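Local coordinates for hypothetical protein (Plasmodium falciparum, PDB 1ZSO), which is of unknown function but belongs to the eukaryotic CXXC-motif zinc-binding family, so that zinc binding is possible but unproven here, at residues Ala18-Val23 with Met152-Tyr157; Asn89-Tyr93 with Asp103-Phe107. All blocks are in the same frame, centred on the assembly; numbering follows the deposited sequence.

Interaction 1. Residues Ala18-Val23 with Met152-Tyr157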
ATOM      1  N   ALA B  18     -16.736 -19.941 -13.472  1.00 35.25           N
ATOM      2  CA  ALA B  18     -18.049 -19.312 -13.444  1.00 35.02           C
ATOM      3  C   ALA B  18     -18.818 -19.849 -14.618  1.00 35.38           C
ATOM      4  O   ALA B  18     -18.228 -20.292 -15.618  1.00 33.97           O
ATOM      5  CB  ALA B  18     -17.952 -17.780 -13.526  1.00 34.56           C
ATOM      6  N   GLU B  19     -20.132 -19.848 -14.440  1.00 36.64           N
ATOM      7  CA  GLU B  19     -21.083 -20.303 -15.438  1.00 38.95           C
ATOM      8  C   GLU B  19     -21.535 -19.084 -16.282  1.00 38.90           C
ATOM      9  O   GLU B  19     -21.940 -18.035 -15.741  1.00 37.78           O
ATOM     10  CB  GLU B  19     -22.233 -21.027 -14.698  1.00 38.90           C
ATOM     11  CG  GLU B  19     -23.558 -21.136 -15.424  1.00 42.38           C
ATOM     12  CD  GLU B  19     -24.556 -22.032 -14.664  1.00 42.10           C
ATOM     13  OE1 GLU B  19     -24.305 -22.335 -13.470  1.00 46.84           O
ATOM     14  OE2 GLU B  19     -25.582 -22.438 -15.260  1.00 47.63           O
ATOM     15  N   LEU B  20     -21.422 -19.236 -17.599  1.00 38.92           N
ATOM     16  CA  LEU B  20     -21.526 -18.123 -18.528  1.00 39.11           C
ATOM     17  C   LEU B  20     -22.764 -18.206 -19.382  1.00 39.20           C
ATOM     18  O   LEU B  20     -23.093 -19.250 -19.936  1.00 37.93           O
ATOM     19  CB  LEU B  20     -20.323 -18.063 -19.456  1.00 38.34           C
ATOM     20  CG  LEU B  20     -18.955 -17.952 -18.805  1.00 40.42           C
ATOM     21  CD1 LEU B  20     -17.869 -17.890 -19.858  1.00 39.83           C
ATOM     22  CD2 LEU B  20     -18.896 -16.763 -17.837  1.00 39.15           C
ATOM     23  N   GLU B  21     -23.445 -17.071 -19.456  1.00 39.11           N
ATOM     24  CA  GLU B  21     -24.599 -16.908 -20.310  1.00 39.99           C
ATOM     25  C   GLU B  21     -24.317 -15.738 -21.264  1.00 39.37           C
ATOM     26  O   GLU B  21     -24.251 -14.573 -20.851  1.00 40.37           O
ATOM     27  CB  GLU B  21     -25.859 -16.690 -19.461  1.00 39.84           C
ATOM     28  CG  GLU B  21     -27.082 -16.193 -20.233  1.00 44.19           C
ATOM     29  CD  GLU B  21     -27.888 -17.288 -20.941  1.00 49.11           C
ATOM     30  OE1 GLU B  21     -27.430 -18.466 -21.007  1.00 46.82           O
ATOM     31  OE2 GLU B  21     -29.004 -16.939 -21.433  1.00 53.61           O
ATOM     32  N   ASN B  22     -24.106 -16.059 -22.527  1.00 38.14           N
ATOM     33  CA  ASN B  22     -24.053 -15.039 -23.563  1.00 37.88           C
ATOM     34  C   ASN B  22     -22.883 -14.059 -23.344  1.00 37.71           C
ATOM     35  O   ASN B  22     -22.908 -12.898 -23.767  1.00 38.00           O
ATOM     36  CB  ASN B  22     -25.423 -14.362 -23.675  1.00 37.24           C
ATOM     37  CG  ASN B  22     -26.423 -15.217 -24.437  1.00 35.37           C
ATOM     38  OD1 ASN B  22     -26.043 -16.156 -25.095  1.00 40.71           O
ATOM     39  ND2 ASN B  22     -27.676 -14.886 -24.367  1.00 37.75           N
ATOM     40  N   VAL B  23     -21.841 -14.586 -22.716  1.00 36.77           N
ATOM     41  CA  VAL B  23     -20.587 -13.864 -22.454  1.00 36.56           C
ATOM     42  C   VAL B  23     -19.451 -14.379 -23.330  1.00 34.98           C
ATOM     43  O   VAL B  23     -19.255 -15.564 -23.463  1.00 35.71           O
ATOM     44  CB  VAL B  23     -20.155 -14.045 -20.975  1.00 36.19           C
ATOM     45  CG1 VAL B  23     -18.763 -13.492 -20.744  1.00 38.17           C
ATOM     46  CG2 VAL B  23     -21.153 -13.386 -20.038  1.00 37.19           C
HETATM   47  N   MSE B 152     -31.161  -9.602 -25.268  1.00 43.12           N
HETATM   48  CA  MSE B 152     -30.381 -10.781 -24.875  1.00 44.23           C
HETATM   49  C   MSE B 152     -29.872 -10.686 -23.455  1.00 41.63           C
HETATM   50  O   MSE B 152     -29.173  -9.751 -23.110  1.00 40.11           O
HETATM   51  CB  MSE B 152     -29.194 -10.963 -25.838  1.00 44.11           C
HETATM   52  CG  MSE B 152     -28.231 -12.093 -25.473  1.00 45.44           C
HETATM   53 SE   MSE B 152     -26.864 -12.410 -26.889  1.00 53.35          SE
HETATM   54  CE  MSE B 152     -25.498 -11.076 -26.371  1.00 52.85           C
ATOM     55  N   CYS B 153     -30.216 -11.667 -22.630  1.00 40.80           N
ATOM     56  CA  CYS B 153     -29.699 -11.711 -21.268  1.00 39.93           C
ATOM     57  C   CYS B 153     -28.229 -12.126 -21.325  1.00 39.33           C
ATOM     58  O   CYS B 153     -27.840 -13.057 -22.061  1.00 38.35           O
ATOM     59  CB  CYS B 153     -30.491 -12.693 -20.377  1.00 39.91           C
ATOM     60  SG  CYS B 153     -32.308 -12.317 -20.034  1.00 43.45           S
ATOM     61  N   VAL B 154     -27.423 -11.432 -20.530  1.00 38.50           N
ATOM     62  CA  VAL B 154     -25.998 -11.721 -20.376  1.00 37.14           C
ATOM     63  C   VAL B 154     -25.708 -11.903 -18.896  1.00 36.78           C
ATOM     64  O   VAL B 154     -26.087 -11.086 -18.105  1.00 35.68           O
ATOM     65  CB  VAL B 154     -25.176 -10.549 -20.909  1.00 36.30           C
ATOM     66  CG1 VAL B 154     -23.739 -10.876 -20.877  1.00 38.87           C
ATOM     67  CG2 VAL B 154     -25.615 -10.214 -22.305  1.00 37.37           C
ATOM     68  N   GLY B 155     -25.045 -12.982 -18.515  1.00 38.57           N
ATOM     69  CA  GLY B 155     -24.907 -13.313 -17.098  1.00 38.99           C
ATOM     70  C   GLY B 155     -23.625 -14.049 -16.717  1.00 39.30           C
ATOM     71  O   GLY B 155     -23.015 -14.756 -17.514  1.00 38.45           O
ATOM     72  N   ILE B 156     -23.210 -13.850 -15.480  1.00 39.21           N
ATOM     73  CA  ILE B 156     -22.111 -14.603 -14.905  1.00 38.93           C
ATOM     74  C   ILE B 156     -22.615 -15.128 -13.563  1.00 38.19           C
ATOM     75  O   ILE B 156     -23.021 -14.345 -12.684  1.00 37.37           O
ATOM     76  CB  ILE B 156     -20.847 -13.722 -14.708  1.00 40.28           C
ATOM     77  CG1 ILE B 156     -20.229 -13.432 -16.072  1.00 43.30           C
ATOM     78  CG2 ILE B 156     -19.802 -14.442 -13.800  1.00 39.44           C
ATOM     79  CD1 ILE B 156     -19.537 -12.132 -16.136  1.00 45.23           C
ATOM     80  N   TYR B 157     -22.618 -16.450 -13.430  1.00 36.56           N
ATOM     81  CA  TYR B 157     -23.243 -17.097 -12.298  1.00 35.88           C
ATOM     82  C   TYR B 157     -22.255 -17.960 -11.555  1.00 34.97           C
ATOM     83  O   TYR B 157     -21.326 -18.525 -12.137  1.00 33.27           O
ATOM     84  CB  TYR B 157     -24.378 -18.014 -12.777  1.00 38.82           C
ATOM     85  CG  TYR B 157     -25.548 -17.301 -13.413  1.00 39.68           C
ATOM     86  CD1 TYR B 157     -26.700 -17.057 -12.676  1.00 41.81           C
ATOM     87  CD2 TYR B 157     -25.501 -16.876 -14.746  1.00 40.40           C
ATOM     88  CE1 TYR B 157     -27.773 -16.396 -13.229  1.00 43.72           C
ATOM     89  CE2 TYR B 157     -26.586 -16.182 -15.325  1.00 40.02           C
ATOM     90  CZ  TYR B 157     -27.715 -15.955 -14.560  1.00 42.28           C
ATOM     91  OH  TYR B 157     -28.836 -15.309 -15.097  1.00 45.25           O
TER
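Asn22 reaches across to Met152 and Cys153 at the turn that ends strand 9-21. Its CB sits 3.2 Å from Cys153 O. Next along, CG comes 3.8 Å from the selenium of Met152 (a selenomethionine). At the tip, ND2 donates to Cys153 O over 2.9 Å, meeting the Cys153 carbonyl almost head-on from slightly out of the Asn22 amide plane. The Asn22 backbone is in the left-handed region (phi 63°, psi 29°), and CG, anti to its carbonyl carbon (chi1 -78°), swings toward strand 152-163. Before this turn the two strands are regular antiparallel neighbours in the six-stranded sheet. Glu19 with Tyr157 and Glu21 with Gly155 are the hydrogen-bonded pairs, each closed by two bonds such as Gly155 N to Glu21 O, 2.9 Å; Leu20 with Ile156 is the non-hydrogen-bonded pair between them. On the face of Leu20 and Ile156 the chains are apolar: Leu20 lies side by side with Ile156, CD2 4.0 Å from CG1, and Val23 CG2, already on the continuing strand, reaches Val154 CG1 at 3.7 Å. Glu19, Glu21 and Tyr157 occupy the more exposed other face. There the Tyr157 ring leans back over side-chain-less Gly155, brings CE2 to 4.2 Å from Glu21 CB, and turns an edge, in plane, toward Glu19 O.

Interaction 2. Residues Asn89-Tyr93 with Asp103-Phe107; sequences NSCSY and DFASF
Phe104 slides its ring beneath the backbone of Cys91: Cys91 CA stands over one face, 3.7 Å from the ring centroid and 15° off the normal, a CH-pi contact displaced toward the rim. Phe104 CE1 comes 3.4 Å from Cys91 C. Having CG anti to the backbone N (chi1 -167°) sends the Phe104 ring toward Cys91, although its CB sets out alongside. From Cys91 itself, SG approaches the ring obliquely as a sulfur-aromatic contact and also touches Ala105 CB at 4.2 Å. Beside this CH-pi contact, Cys91 N donates to Phe104 O over 2.7 Å. Ser90 OG lies 3.4 Å from the same oxygen, at best a weak bond, and also adjoins a water that accepts from Ser106 N at 2.9 Å. Residues 89-91 are loop laid on strand 102-110, ahead of strand 92-94, which pairs instead with strand 23-27 of the four-stranded sheet. Phe104 and Ala105 both face Val14, forming a classic beta bulge in the pairing with strand 9-21. Cys28 touches both Cys91 and Phe104, and Phe84 and Trp34 pack against Cys91 and Ala105. With one firm backbone bond beside a CH-pi contact, this buried contact probably relies largely on dispersion; the polar contacts across it centre on Phe104 O, with a water bridging Ser90 OG and Ser106 N.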
ATOM      1  N   ASN B  89      -2.445 -13.475 -21.992  1.00 38.59           N
ATOM      2  CA  ASN B  89      -3.855 -13.720 -21.646  1.00 37.98           C
ATOM      3  C   ASN B  89      -4.078 -14.024 -20.155  1.00 36.45           C
ATOM      4  O   ASN B  89      -4.913 -14.854 -19.792  1.00 37.76           O
ATOM      5  CB  ASN B  89      -4.439 -14.835 -22.487  1.00 38.39           C
ATOM      6  CG  ASN B  89      -3.953 -14.799 -23.918  1.00 39.81           C
ATOM      7  OD1 ASN B  89      -4.348 -13.941 -24.720  1.00 40.92           O
ATOM      8  ND2 ASN B  89      -3.113 -15.757 -24.260  1.00 43.37           N
ATOM      9  N   SER B  90      -3.340 -13.335 -19.297  1.00 33.28           N
ATOM     10  CA  SER B  90      -3.672 -13.277 -17.902  1.00 31.56           C
ATOM     11  C   SER B  90      -5.018 -12.547 -17.806  1.00 29.52           C
ATOM     12  O   SER B  90      -5.408 -11.804 -18.705  1.00 27.81           O
ATOM     13  CB  SER B  90      -2.558 -12.513 -17.156  1.00 32.21           C
ATOM     14  OG  SER B  90      -2.685 -12.562 -15.724  1.00 37.55           O
ATOM     15  N   CYS B  91      -5.739 -12.789 -16.728  1.00 28.33           N
ATOM     16  CA  CYS B  91      -6.893 -12.007 -16.365  1.00 28.63           C
ATOM     17  C   CYS B  91      -8.001 -12.031 -17.389  1.00 27.38           C
ATOM     18  O   CYS B  91      -8.666 -11.020 -17.558  1.00 27.87           O
ATOM     19  CB  CYS B  91      -6.495 -10.551 -16.123  1.00 29.15           C
ATOM     20  SG  CYS B  91      -5.447 -10.327 -14.703  1.00 33.31           S
ATOM     21  N   SER B  92      -8.204 -13.172 -18.043  1.00 26.45           N
ATOM     22  CA  SER B  92      -9.270 -13.358 -19.011  1.00 26.39           C
ATOM     23  C   SER B  92      -9.910 -14.746 -18.797  1.00 26.77           C
ATOM     24  O   SER B  92      -9.217 -15.708 -18.527  1.00 26.02           O
ATOM     25  CB  SER B  92      -8.707 -13.236 -20.448  1.00 27.37           C
ATOM     26  OG  SER B  92      -9.741 -13.009 -21.399  1.00 22.25           O
ATOM     27  N   TYR B  93     -11.237 -14.826 -18.896  1.00 28.13           N
ATOM     28  CA  TYR B  93     -11.982 -16.075 -18.846  1.00 28.12           C
ATOM     29  C   TYR B  93     -12.995 -16.026 -19.975  1.00 29.85           C
ATOM     30  O   TYR B  93     -13.747 -15.077 -20.138  1.00 29.64           O
ATOM     31  CB  TYR B  93     -12.653 -16.182 -17.482  1.00 29.12           C
ATOM     32  CG  TYR B  93     -13.283 -17.520 -17.094  1.00 26.92           C
ATOM     33  CD1 TYR B  93     -12.517 -18.555 -16.612  1.00 25.29           C
ATOM     34  CD2 TYR B  93     -14.674 -17.698 -17.137  1.00 31.03           C
ATOM     35  CE1 TYR B  93     -13.097 -19.733 -16.214  1.00 27.68           C
ATOM     36  CE2 TYR B  93     -15.277 -18.895 -16.756  1.00 27.28           C
ATOM     37  CZ  TYR B  93     -14.492 -19.908 -16.301  1.00 27.78           C
ATOM     38  OH  TYR B  93     -15.082 -21.106 -15.910  1.00 27.22           O
ATOM     39  N   ASP B 103      -6.682 -20.756 -14.476  1.00 32.99           N
ATOM     40  CA  ASP B 103      -5.750 -19.791 -13.948  1.00 33.69           C
ATOM     41  C   ASP B 103      -6.118 -18.408 -14.441  1.00 33.50           C
ATOM     42  O   ASP B 103      -6.308 -18.199 -15.639  1.00 33.67           O
ATOM     43  CB  ASP B 103      -4.326 -20.150 -14.375  1.00 34.29           C
ATOM     44  CG  ASP B 103      -3.778 -21.372 -13.630  1.00 36.27           C
ATOM     45  OD1 ASP B 103      -4.480 -21.854 -12.710  1.00 37.92           O
ATOM     46  OD2 ASP B 103      -2.647 -21.838 -13.951  1.00 36.26           O
ATOM     47  N   PHE B 104      -6.221 -17.468 -13.509  1.00 32.09           N
ATOM     48  CA  PHE B 104      -6.672 -16.135 -13.827  1.00 31.94           C
ATOM     49  C   PHE B 104      -5.552 -15.118 -13.672  1.00 31.19           C
ATOM     50  O   PHE B 104      -5.437 -14.199 -14.472  1.00 30.94           O
ATOM     51  CB  PHE B 104      -7.858 -15.746 -12.926  1.00 32.68           C
ATOM     52  CG  PHE B 104      -8.579 -14.511 -13.385  1.00 31.42           C
ATOM     53  CD1 PHE B 104      -9.385 -14.544 -14.507  1.00 31.67           C
ATOM     54  CD2 PHE B 104      -8.410 -13.299 -12.722  1.00 34.38           C
ATOM     55  CE1 PHE B 104     -10.008 -13.404 -14.964  1.00 32.23           C
ATOM     56  CE2 PHE B 104      -9.050 -12.156 -13.179  1.00 34.10           C
ATOM     57  CZ  PHE B 104      -9.833 -12.205 -14.312  1.00 30.99           C
ATOM     58  N   ALA B 105      -4.751 -15.257 -12.621  1.00 30.64           N
ATOM     59  CA  ALA B 105      -3.694 -14.294 -12.329  1.00 29.23           C
ATOM     60  C   ALA B 105      -2.663 -14.943 -11.430  1.00 30.21           C
ATOM     61  O   ALA B 105      -3.022 -15.710 -10.523  1.00 32.57           O
ATOM     62  CB  ALA B 105      -4.267 -13.057 -11.691  1.00 29.25           C
ATOM     63  N   SER B 106      -1.384 -14.650 -11.653  1.00 29.35           N
ATOM     64  CA  SER B 106      -0.340 -15.170 -10.771  1.00 30.16           C
ATOM     65  C   SER B 106       0.367 -14.024 -10.039  1.00 29.08           C
ATOM     66  O   SER B 106       0.477 -12.908 -10.588  1.00 26.53           O
ATOM     67  CB  SER B 106       0.677 -15.981 -11.564  1.00 30.71           C
ATOM     68  OG  SER B 106       0.041 -16.639 -12.645  1.00 36.71           O
ATOM     69  N   PHE B 107       0.853 -14.325  -8.826  1.00 27.94           N
ATOM     70  CA  PHE B 107       1.611 -13.366  -8.007  1.00 28.11           C
ATOM     71  C   PHE B 107       2.855 -13.983  -7.380  1.00 29.56           C
ATOM     72  O   PHE B 107       2.800 -15.084  -6.837  1.00 30.29           O
ATOM     73  CB  PHE B 107       0.750 -12.825  -6.883  1.00 27.74           C
ATOM     74  CG  PHE B 107      -0.575 -12.285  -7.341  1.00 29.59           C
ATOM     75  CD1 PHE B 107      -1.648 -13.138  -7.555  1.00 25.16           C
ATOM     76  CD2 PHE B 107      -0.752 -10.935  -7.559  1.00 28.92           C
ATOM     77  CE1 PHE B 107      -2.839 -12.660  -8.004  1.00 24.58           C
ATOM     78  CE2 PHE B 107      -1.961 -10.461  -8.021  1.00 27.57           C
ATOM     79  CZ  PHE B 107      -2.999 -11.319  -8.225  1.00 26.35           C
TER
HETATM   80  O   HOH W   1      -0.878 -13.572 -14.309  1.00 41.15           O

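Interaction 1 lies toward one end of the elongated molecule, its centre about 20 Å from that of the chain, whereas interaction 2 is buried and much nearer that centre. Both involve the six-stranded sheet, in which strands 9-21 and 102-110 are neighbours, and both reach the four-stranded sheet, through Val23 in one case and strand 92-94 in the other. Their chemistry differs accordingly: repeated main-chain bonds join regular strands in interaction 1, with a solvent-facing polar side, while a loop rests on an aromatic ring in interaction 2. Tyr93 connects them: its OH, also hydrogen-bonded to Glu100 O, lies 3.2 Å from Ala18 N, a probable hydrogen bond, and its CE2 packs 4.2 Å from Leu20 CD1.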